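Local coordinates for protein probable amidase (Thermus thermophilus, PDB 2DC0) that is a probable amidase, a member of the amidase family with an alpha/beta fold built round a mixed central beta-sheet, at residues Ala24-Leu37 against Gly149-Leu161. Residues are numbered along the deposited sequence; the frame is centred on the assembly and turned at random.
Sequences ALERAKAFQDRNAL and GGSAVAVALGIGL
Ile159 packs on Ala28 and Leu37 just after the Schellman motif at Gly158, which follows helix 149-157. The contact belongs to the amidase fold. It joins helix 17-30, and the loop leading to edge strand 37-40, to helix 149-157 and its C-terminal turn.

The inner side is tight and buried, and mostly apolar. CG2 of Ile159 lies 3.8 Å from CB of Ala28 and 4.0 Å from CD1 of Leu37. This methyl is anti to the backbone N, while CG1, beside the backbone N of Ile159 (chi1 -56°), meets N and CA of Ala28. At Gly150 the backbones come close: its CA meets the O of Ala36 at 3.4 Å in a CA-H...O contact. The CB of Ala36 also rests on CG1 of Val153.

Towards solvent, the partly exposed side chains of Arg27, Phe31 and Arg34 gather round the buried Leu157. CD1 of Leu157 touches CB of Phe31. CD2 of Leu157 sits over the centre of the Phe31 ring, 4.1 Å from the centroid, in a CH-pi contact. The CG of Arg34 reaches CD1 of Leu157 at 3.8 Å, with the two side chains nearly perpendicular. The edge of the Phe31 ring, at CD1, lies over the rim of one face of the Arg34 guanidinium, which is held elsewhere by the O atoms of Asn136 and Ala137.

Arg27 closes this outer side. Its chain bends at chi2 and chi3 (-69° and -67°), and the bends bring the guanidinium across to the C-terminal turn of helix 149-157, with Phe31 CE2 over one face. Two of its nitrogens grip one carbonyl, Leu157 O, which lies in the guanidinium plane. Arg27 NE donates to Leu157 O at 2.7 Å, almost in line with the C=O bond, and Arg27 NH2 donates to the same O at 3.0 Å from above the carbonyl plane.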
ATOM      1  N   ALA A  24       1.345  -5.966 -41.052  1.00 18.53           N
ATOM      2  CA  ALA A  24       1.035  -6.760 -39.869  1.00 18.99           C
ATOM      3  C   ALA A  24       0.476  -8.128 -40.256  1.00 19.85           C
ATOM      4  O   ALA A  24       0.843  -9.140 -39.665  1.00 18.51           O
ATOM      5  CB  ALA A  24       0.033  -6.015 -38.986  1.00 18.95           C
ATOM      6  N   LEU A  25      -0.410  -8.150 -41.248  1.00 19.10           N
ATOM      7  CA  LEU A  25      -1.022  -9.393 -41.705  1.00 19.94           C
ATOM      8  C   LEU A  25      -0.030 -10.327 -42.397  1.00 19.93           C
ATOM      9  O   LEU A  25      -0.188 -11.551 -42.355  1.00 17.04           O
ATOM     10  CB  LEU A  25      -2.197  -9.093 -42.639  1.00 20.32           C
ATOM     11  CG  LEU A  25      -3.359  -8.317 -42.005  1.00 19.77           C
ATOM     12  CD1 LEU A  25      -4.455  -8.076 -43.044  1.00 17.88           C
ATOM     13  CD2 LEU A  25      -3.914  -9.098 -40.823  1.00 15.90           C
ATOM     14  N   GLU A  26       0.988  -9.760 -43.041  1.00 20.59           N
ATOM     15  CA  GLU A  26       1.990 -10.589 -43.704  1.00 22.91           C
ATOM     16  C   GLU A  26       2.824 -11.283 -42.635  1.00 21.84           C
ATOM     17  O   GLU A  26       3.143 -12.467 -42.751  1.00 21.00           O
ATOM     18  CB  GLU A  26       2.900  -9.746 -44.604  1.00 27.30           C
ATOM     19  CG  GLU A  26       2.200  -9.143 -45.812  1.00 34.62           C
ATOM     20  CD  GLU A  26       3.171  -8.516 -46.806  1.00 37.22           C
ATOM     21  OE1 GLU A  26       4.123  -7.835 -46.365  1.00 36.93           O
ATOM     22  OE2 GLU A  26       2.971  -8.691 -48.028  1.00 39.41           O
ATOM     23  N   ARG A  27       3.167 -10.536 -41.590  1.00 21.21           N
ATOM     24  CA  ARG A  27       3.954 -11.076 -40.489  1.00 20.25           C
ATOM     25  C   ARG A  27       3.160 -12.142 -39.740  1.00 18.96           C
ATOM     26  O   ARG A  27       3.710 -13.168 -39.343  1.00 18.41           O
ATOM     27  CB  ARG A  27       4.356  -9.960 -39.521  1.00 20.55           C
ATOM     28  CG  ARG A  27       5.183  -8.837 -40.144  1.00 22.98           C
ATOM     29  CD  ARG A  27       6.577  -9.303 -40.535  1.00 27.14           C
ATOM     30  NE  ARG A  27       7.388  -9.644 -39.366  1.00 29.32           N
ATOM     31  CZ  ARG A  27       8.628 -10.124 -39.431  1.00 32.87           C
ATOM     32  NH1 ARG A  27       9.207 -10.323 -40.612  1.00 30.14           N
ATOM     33  NH2 ARG A  27       9.288 -10.405 -38.315  1.00 32.43           N
ATOM     34  N   ALA A  28       1.866 -11.901 -39.548  1.00 17.73           N
ATOM     35  CA  ALA A  28       1.016 -12.861 -38.846  1.00 18.01           C
ATOM     36  C   ALA A  28       0.976 -14.162 -39.628  1.00 18.13           C
ATOM     37  O   ALA A  28       1.037 -15.249 -39.058  1.00 17.28           O
ATOM     38  CB  ALA A  28      -0.399 -12.304 -38.687  1.00 16.87           C
ATOM     39  N   LYS A  29       0.869 -14.048 -40.945  1.00 18.75           N
ATOM     40  CA  LYS A  29       0.826 -15.229 -41.788  1.00 19.20           C
ATOM     41  C   LYS A  29       2.171 -15.953 -41.773  1.00 18.99           C
ATOM     42  O   LYS A  29       2.221 -17.170 -41.614  1.00 17.80           O
ATOM     43  CB  LYS A  29       0.458 -14.836 -43.216  1.00 22.97           C
ATOM     44  CG  LYS A  29       0.231 -16.014 -44.156  1.00 29.37           C
ATOM     45  CD  LYS A  29      -1.038 -15.794 -44.977  1.00 35.39           C
ATOM     46  CE  LYS A  29      -1.013 -14.434 -45.667  1.00 38.81           C
ATOM     47  NZ  LYS A  29      -2.374 -13.929 -46.034  1.00 42.21           N
ATOM     48  N   ALA A  30       3.258 -15.200 -41.913  1.00 17.60           N
ATOM     49  CA  ALA A  30       4.601 -15.776 -41.939  1.00 18.42           C
ATOM     50  C   ALA A  30       5.003 -16.524 -40.668  1.00 19.66           C
ATOM     51  O   ALA A  30       5.654 -17.568 -40.738  1.00 18.77           O
ATOM     52  CB  ALA A  30       5.624 -14.683 -42.237  1.00 17.43           C
ATOM     53  N   PHE A  31       4.623 -15.985 -39.513  1.00 19.29           N
ATOM     54  CA  PHE A  31       4.955 -16.583 -38.222  1.00 20.46           C
ATOM     55  C   PHE A  31       3.732 -17.168 -37.537  1.00 21.25           C
ATOM     56  O   PHE A  31       3.658 -17.234 -36.308  1.00 20.89           O
ATOM     57  CB  PHE A  31       5.600 -15.528 -37.318  1.00 18.87           C
ATOM     58  CG  PHE A  31       6.998 -15.169 -37.723  1.00 20.63           C
ATOM     59  CD1 PHE A  31       8.074 -15.955 -37.315  1.00 21.03           C
ATOM     60  CD2 PHE A  31       7.239 -14.076 -38.556  1.00 20.36           C
ATOM     61  CE1 PHE A  31       9.367 -15.663 -37.733  1.00 23.16           C
ATOM     62  CE2 PHE A  31       8.526 -13.776 -38.979  1.00 20.62           C
ATOM     63  CZ  PHE A  31       9.597 -14.571 -38.568  1.00 21.58           C
ATOM     64  N   GLN A  32       2.769 -17.593 -38.345  1.00 21.59           N
ATOM     65  CA  GLN A  32       1.535 -18.165 -37.831  1.00 23.72           C
ATOM     66  C   GLN A  32       1.782 -19.331 -36.872  1.00 23.51           C
ATOM     67  O   GLN A  32       1.041 -19.506 -35.905  1.00 22.13           O
ATOM     68  CB  GLN A  32       0.669 -18.626 -39.000  1.00 26.18           C
ATOM     69  CG  GLN A  32      -0.696 -19.136 -38.607  1.00 31.83           C
ATOM     70  CD  GLN A  32      -1.599 -19.308 -39.811  1.00 35.33           C
ATOM     71  OE1 GLN A  32      -1.228 -19.957 -40.792  1.00 36.94           O
ATOM     72  NE2 GLN A  32      -2.789 -18.721 -39.746  1.00 36.88           N
ATOM     73  N   ASP A  33       2.829 -20.112 -37.129  1.00 22.69           N
ATOM     74  CA  ASP A  33       3.129 -21.255 -36.278  1.00 23.33           C
ATOM     75  C   ASP A  33       3.533 -20.867 -34.853  1.00 22.01           C
ATOM     76  O   ASP A  33       3.539 -21.711 -33.957  1.00 21.97           O
ATOM     77  CB  ASP A  33       4.197 -22.144 -36.931  1.00 25.15           C
ATOM     78  CG  ASP A  33       3.693 -22.813 -38.212  1.00 30.61           C
ATOM     79  OD1 ASP A  33       2.467 -23.043 -38.316  1.00 30.72           O
ATOM     80  OD2 ASP A  33       4.510 -23.118 -39.110  1.00 32.44           O
ATOM     81  N   ARG A  34       3.864 -19.597 -34.637  1.00 18.98           N
ATOM     82  CA  ARG A  34       4.212 -19.144 -33.295  1.00 19.28           C
ATOM     83  C   ARG A  34       2.940 -19.114 -32.436  1.00 18.53           C
ATOM     84  O   ARG A  34       3.007 -19.048 -31.209  1.00 18.68           O
ATOM     85  CB  ARG A  34       4.868 -17.759 -33.346  1.00 19.69           C
ATOM     86  CG  ARG A  34       6.276 -17.763 -33.922  1.00 20.39           C
ATOM     87  CD  ARG A  34       7.193 -18.669 -33.106  1.00 21.62           C
ATOM     88  NE  ARG A  34       8.598 -18.281 -33.218  1.00 21.94           N
ATOM     89  CZ  ARG A  34       9.368 -18.509 -34.280  1.00 23.10           C
ATOM     90  NH1 ARG A  34       8.880 -19.131 -35.340  1.00 20.92           N
ATOM     91  NH2 ARG A  34      10.633 -18.115 -34.283  1.00 21.35           N
ATOM     92  N   ASN A  35       1.786 -19.154 -33.102  1.00 18.26           N
ATOM     93  CA  ASN A  35       0.479 -19.191 -32.443  1.00 18.82           C
ATOM     94  C   ASN A  35       0.213 -18.022 -31.497  1.00 18.64           C
ATOM     95  O   ASN A  35      -0.367 -18.194 -30.425  1.00 19.36           O
ATOM     96  CB  ASN A  35       0.344 -20.535 -31.706  1.00 18.57           C
ATOM     97  CG  ASN A  35      -1.084 -20.850 -31.301  1.00 19.44           C
ATOM     98  OD1 ASN A  35      -2.026 -20.610 -32.058  1.00 20.00           O
ATOM     99  ND2 ASN A  35      -1.249 -21.411 -30.105  1.00 19.56           N
ATOM    100  N   ALA A  36       0.608 -16.824 -31.912  1.00 18.03           N
ATOM    101  CA  ALA A  36       0.425 -15.633 -31.089  1.00 17.92           C
ATOM    102  C   ALA A  36      -0.991 -15.070 -31.070  1.00 16.69           C
ATOM    103  O   ALA A  36      -1.376 -14.387 -30.120  1.00 16.90           O
ATOM    104  CB  ALA A  36       1.399 -14.538 -31.543  1.00 16.75           C
ATOM    105  N   LEU A  37      -1.773 -15.351 -32.107  1.00 15.96           N
ATOM    106  CA  LEU A  37      -3.122 -14.800 -32.185  1.00 16.43           C
ATOM    107  C   LEU A  37      -4.259 -15.743 -31.817  1.00 17.47           C
ATOM    108  O   LEU A  37      -4.304 -16.889 -32.263  1.00 18.36           O
ATOM    109  CB  LEU A  37      -3.355 -14.231 -33.588  1.00 16.36           C
ATOM    110  CG  LEU A  37      -2.287 -13.229 -34.058  1.00 16.92           C
ATOM    111  CD1 LEU A  37      -2.719 -12.593 -35.379  1.00 14.48           C
ATOM    112  CD2 LEU A  37      -2.100 -12.147 -32.995  1.00 16.09           C
ATOM    113  N   GLY A 149       1.566 -13.727 -23.233  1.00 16.55           N
ATOM    114  CA  GLY A 149       2.497 -14.325 -24.181  1.00 18.11           C
ATOM    115  C   GLY A 149       2.294 -13.964 -25.638  1.00 17.57           C
ATOM    116  O   GLY A 149       3.224 -13.515 -26.310  1.00 18.10           O
ATOM    117  N   GLY A 150       1.078 -14.165 -26.133  1.00 17.49           N
ATOM    118  CA  GLY A 150       0.790 -13.847 -27.515  1.00 14.34           C
ATOM    119  C   GLY A 150       1.060 -12.386 -27.802  1.00 13.38           C
ATOM    120  O   GLY A 150       1.557 -12.051 -28.871  1.00 13.70           O
ATOM    121  N   SER A 151       0.739 -11.511 -26.854  1.00 13.48           N
ATOM    122  CA  SER A 151       0.965 -10.085 -27.053  1.00 12.57           C
ATOM    123  C   SER A 151       2.440  -9.739 -27.210  1.00 13.13           C
ATOM    124  O   SER A 151       2.805  -8.947 -28.076  1.00 13.78           O
ATOM    125  CB  SER A 151       0.374  -9.274 -25.896  1.00 12.91           C
ATOM    126  OG  SER A 151      -1.038  -9.242 -25.961  1.00 14.46           O
ATOM    127  N   ALA A 152       3.289 -10.327 -26.372  1.00 14.03           N
ATOM    128  CA  ALA A 152       4.718 -10.057 -26.438  1.00 13.34           C
ATOM    129  C   ALA A 152       5.318 -10.594 -27.744  1.00 12.86           C
ATOM    130  O   ALA A 152       6.116  -9.922 -28.394  1.00 12.26           O
ATOM    131  CB  ALA A 152       5.426 -10.682 -25.234  1.00 12.39           C
ATOM    132  N   VAL A 153       4.927 -11.805 -28.121  1.00 10.75           N
ATOM    133  CA  VAL A 153       5.428 -12.419 -29.342  1.00 11.75           C
ATOM    134  C   VAL A 153       4.971 -11.633 -30.570  1.00 13.99           C
ATOM    135  O   VAL A 153       5.740 -11.440 -31.519  1.00 13.79           O
ATOM    136  CB  VAL A 153       4.945 -13.885 -29.460  1.00 12.96           C
ATOM    137  CG1 VAL A 153       5.350 -14.472 -30.810  1.00 13.91           C
ATOM    138  CG2 VAL A 153       5.540 -14.713 -28.328  1.00 11.59           C
ATOM    139  N   ALA A 154       3.720 -11.176 -30.554  1.00 13.14           N
ATOM    140  CA  ALA A 154       3.188 -10.401 -31.672  1.00 14.72           C
ATOM    141  C   ALA A 154       4.015  -9.128 -31.856  1.00 15.46           C
ATOM    142  O   ALA A 154       4.443  -8.803 -32.968  1.00 15.82           O
ATOM    143  CB  ALA A 154       1.721 -10.047 -31.414  1.00 13.96           C
ATOM    144  N   VAL A 155       4.249  -8.417 -30.756  1.00 15.66           N
ATOM    145  CA  VAL A 155       5.032  -7.181 -30.788  1.00 14.46           C
ATOM    146  C   VAL A 155       6.470  -7.450 -31.240  1.00 14.73           C
ATOM    147  O   VAL A 155       7.039  -6.688 -32.027  1.00 15.21           O
ATOM    148  CB  VAL A 155       5.048  -6.498 -29.391  1.00 14.48           C
ATOM    149  CG1 VAL A 155       5.990  -5.294 -29.391  1.00 14.04           C
ATOM    150  CG2 VAL A 155       3.638  -6.053 -29.029  1.00 13.50           C
ATOM    151  N   ALA A 156       7.051  -8.539 -30.753  1.00 13.34           N
ATOM    152  CA  ALA A 156       8.419  -8.888 -31.122  1.00 14.77           C
ATOM    153  C   ALA A 156       8.552  -9.203 -32.613  1.00 15.66           C
ATOM    154  O   ALA A 156       9.559  -8.870 -33.233  1.00 16.09           O
ATOM    155  CB  ALA A 156       8.888 -10.080 -30.304  1.00 14.30           C
ATOM    156  N   LEU A 157       7.527  -9.831 -33.179  1.00 16.22           N
ATOM    157  CA  LEU A 157       7.538 -10.229 -34.580  1.00 18.32           C
ATOM    158  C   LEU A 157       6.949  -9.203 -35.551  1.00 18.82           C
ATOM    159  O   LEU A 157       6.939  -9.426 -36.759  1.00 18.47           O
ATOM    160  CB  LEU A 157       6.807 -11.574 -34.733  1.00 17.68           C
ATOM    161  CG  LEU A 157       7.465 -12.753 -33.997  1.00 18.79           C
ATOM    162  CD1 LEU A 157       6.646 -14.021 -34.164  1.00 19.89           C
ATOM    163  CD2 LEU A 157       8.864 -12.948 -34.550  1.00 19.15           C
ATOM    164  N   GLY A 158       6.462  -8.083 -35.031  1.00 17.99           N
ATOM    165  CA  GLY A 158       5.896  -7.068 -35.899  1.00 18.90           C
ATOM    166  C   GLY A 158       4.445  -7.318 -36.272  1.00 18.47           C
ATOM    167  O   GLY A 158       3.930  -6.710 -37.208  1.00 20.17           O
ATOM    168  N   ILE A 159       3.785  -8.226 -35.560  1.00 18.18           N
ATOM    169  CA  ILE A 159       2.375  -8.511 -35.819  1.00 17.48           C
ATOM    170  C   ILE A 159       1.635  -7.436 -35.030  1.00 18.72           C
ATOM    171  O   ILE A 159       1.134  -7.672 -33.924  1.00 18.16           O
ATOM    172  CB  ILE A 159       1.988  -9.916 -35.315  1.00 16.94           C
ATOM    173  CG1 ILE A 159       2.900 -10.967 -35.965  1.00 18.04           C
ATOM    174  CG2 ILE A 159       0.533 -10.210 -35.656  1.00 17.20           C
ATOM    175  CD1 ILE A 159       2.873 -12.342 -35.301  1.00 23.38           C
ATOM    176  N   GLY A 160       1.576  -6.242 -35.612  1.00 18.48           N
ATOM    177  CA  GLY A 160       0.963  -5.119 -34.927  1.00 17.65           C
ATOM    178  C   GLY A 160       2.144  -4.376 -34.334  1.00 17.78           C
ATOM    179  O   GLY A 160       3.192  -4.986 -34.105  1.00 19.60           O
ATOM    180  N   LEU A 161       1.990  -3.080 -34.075  1.00 17.78           N
ATOM    181  CA  LEU A 161       3.077  -2.252 -33.544  1.00 18.77           C
ATOM    182  C   LEU A 161       3.189  -2.242 -32.015  1.00 18.05           C
ATOM    183  O   LEU A 161       4.213  -1.842 -31.465  1.00 18.62           O
ATOM    184  CB  LEU A 161       2.916  -0.812 -34.047  1.00 21.15           C
ATOM    185  CG  LEU A 161       2.963  -0.604 -35.565  1.00 24.08           C
ATOM    186  CD1 LEU A 161       2.606   0.850 -35.919  1.00 27.08           C
ATOM    187  CD2 LEU A 161       4.357  -0.937 -36.057  1.00 24.97           C
TER